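Local coordinates for protein diguanylate cyclase/phosphodiesterase (Caldicellulosiruptor saccharolyticus, PDB 3MTK) that contains, in this portion of a longer multidomain protein, a domain of the GGDEF family, the whole protein probably acting on cyclic di-GMP as a phosphodiesterase, at residues A[143-146]-A[147-151]. Residues are numbered along the deposited sequence; the frame is centred on the assembly and turned at random.
Sequences RCDL and ALIKA
With CG anti to the carbonyl carbon (chi1 -56°) and one bend at chi2 (-67°), the aliphatic part of Lys150 reaches outward and leans back toward Leu146, one helical turn earlier. The two side chains run side by side and point the same way. CD2 of Leu146 lies 3.2 Å from CE of Lys150, shorter than ordinary packing allows, so the exact fit at 2.24 Å resolution is doubtful. Lysine suits this partly exposed place: its methylenes can run beside the leucine while the ammonium group lies beyond CE, farther from the leucine branch. In the preceding i to i+4 pair, CG1 of the exposed Ile149 stands beside its own backbone N and anti to the carbonyl carbon (chi1 -62°), which carries it back to O of Asp145, at 3.2 Å, and CD1 ends 3.7 Å from OD2 of Asp145. That contact is a glancing one; the carboxylate's strong partner is Arg87, which forms a salt bridge with OD1. Beneath the side chains runs the regular alpha-helical bonding: N of Lys150 donates to O of Leu146 at 2.9 Å, and N of Leu148 to O of Cys144 at 3.0 Å. Ala147, Ala151 and Cys144, small residues, let the helix lie close to the sheet, and Leu148 adds a larger apolar group to the same buried side. The segment belongs to helix 137-154 of the GGDEF domain, which packs on the central mixed sheet: Cys144 and Leu148 touch Phe41 of strand 37-44, Leu148 and Ala151 meet Asn124 of strand 123-129, and Ala147 and Leu146 meet Phe162 of strand 159-163.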
loop_
_atom_site.group_PDB
_atom_site.type_symbol
_atom_site.label_atom_id
_atom_site.label_comp_id
_atom_site.label_asym_id
_atom_site.label_seq_id
_atom_site.Cartn_x
_atom_site.Cartn_y
_atom_site.Cartn_z
ATOM N N ARG A 143 -13.693 -0.717 2.277
ATOM C CA ARG A 143 -13.417 -1.672 3.334
ATOM C C ARG A 143 -11.968 -1.644 3.809
ATOM O O ARG A 143 -11.698 -1.796 4.999
ATOM C CB ARG A 143 -13.764 -3.076 2.887
ATOM C CG ARG A 143 -13.712 -4.065 4.027
ATOM C CD ARG A 143 -14.231 -5.385 3.557
ATOM N NE ARG A 143 -15.528 -5.224 2.919
ATOM C CZ ARG A 143 -16.069 -6.132 2.122
ATOM N NH1 ARG A 143 -15.414 -7.260 1.870
ATOM N NH2 ARG A 143 -17.259 -5.916 1.579
ATOM N N CYS A 144 -11.040 -1.468 2.876
ATOM C CA CYS A 144 -9.630 -1.416 3.223
ATOM C C CYS A 144 -9.372 -0.168 4.020
ATOM O O CYS A 144 -8.629 -0.172 5.000
ATOM C CB CYS A 144 -8.767 -1.383 1.974
ATOM S SG CYS A 144 -7.927 -2.918 1.700
ATOM N N ASP A 145 -10.001 0.909 3.580
ATOM C CA ASP A 145 -9.854 2.188 4.224
ATOM C C ASP A 145 -10.234 2.083 5.697
ATOM O O ASP A 145 -9.527 2.610 6.557
ATOM C CB ASP A 145 -10.729 3.222 3.519
ATOM C CG ASP A 145 -10.458 4.628 3.994
ATOM O OD1 ASP A 145 -9.326 5.110 3.779
ATOM O OD2 ASP A 145 -11.368 5.251 4.583
ATOM N N LEU A 146 -11.335 1.389 5.982
ATOM C CA LEU A 146 -11.806 1.235 7.365
ATOM C C LEU A 146 -10.772 0.495 8.209
ATOM O O LEU A 146 -10.480 0.880 9.339
ATOM C CB LEU A 146 -13.133 0.473 7.404
ATOM C CG LEU A 146 -14.302 1.033 8.227
ATOM C CD1 LEU A 146 -15.448 0.009 8.211
ATOM C CD2 LEU A 146 -13.879 1.323 9.665
ATOM N N ALA A 147 -10.225 -0.572 7.644
ATOM C CA ALA A 147 -9.217 -1.374 8.321
ATOM C C ALA A 147 -8.001 -0.512 8.668
ATOM O O ALA A 147 -7.424 -0.626 9.752
ATOM C CB ALA A 147 -8.798 -2.533 7.425
ATOM N N LEU A 148 -7.615 0.354 7.740
ATOM C CA LEU A 148 -6.469 1.225 7.951
ATOM C C LEU A 148 -6.762 2.157 9.131
ATOM O O LEU A 148 -5.913 2.374 9.996
ATOM C CB LEU A 148 -6.201 2.012 6.671
ATOM C CG LEU A 148 -4.907 2.799 6.591
ATOM C CD1 LEU A 148 -3.718 1.934 7.029
ATOM C CD2 LEU A 148 -4.748 3.289 5.151
ATOM N N ILE A 149 -7.979 2.684 9.168
ATOM C CA ILE A 149 -8.391 3.560 10.253
ATOM C C ILE A 149 -8.301 2.785 11.577
ATOM O O ILE A 149 -7.716 3.256 12.551
ATOM C CB ILE A 149 -9.842 4.057 10.030
ATOM C CG1 ILE A 149 -9.911 4.874 8.733
ATOM C CG2 ILE A 149 -10.305 4.896 11.214
ATOM C CD1 ILE A 149 -11.309 5.304 8.321
ATOM N N LYS A 150 -8.866 1.585 11.602
ATOM C CA LYS A 150 -8.847 0.764 12.810
ATOM C C LYS A 150 -7.419 0.471 13.252
ATOM O O LYS A 150 -7.137 0.353 14.448
ATOM C CB LYS A 150 -9.575 -0.561 12.561
ATOM C CG LYS A 150 -11.012 -0.413 12.076
ATOM C CD LYS A 150 -11.921 0.194 13.145
ATOM C CE LYS A 150 -13.377 0.233 12.684
ATOM N NZ LYS A 150 -14.284 0.905 13.669
ATOM N N ALA A 151 -6.520 0.353 12.280
ATOM C CA ALA A 151 -5.127 0.046 12.567
ATOM C C ALA A 151 -4.405 1.228 13.198
ATOM O O ALA A 151 -3.577 1.052 14.093
ATOM C CB ALA A 151 -4.406 -0.397 11.281
#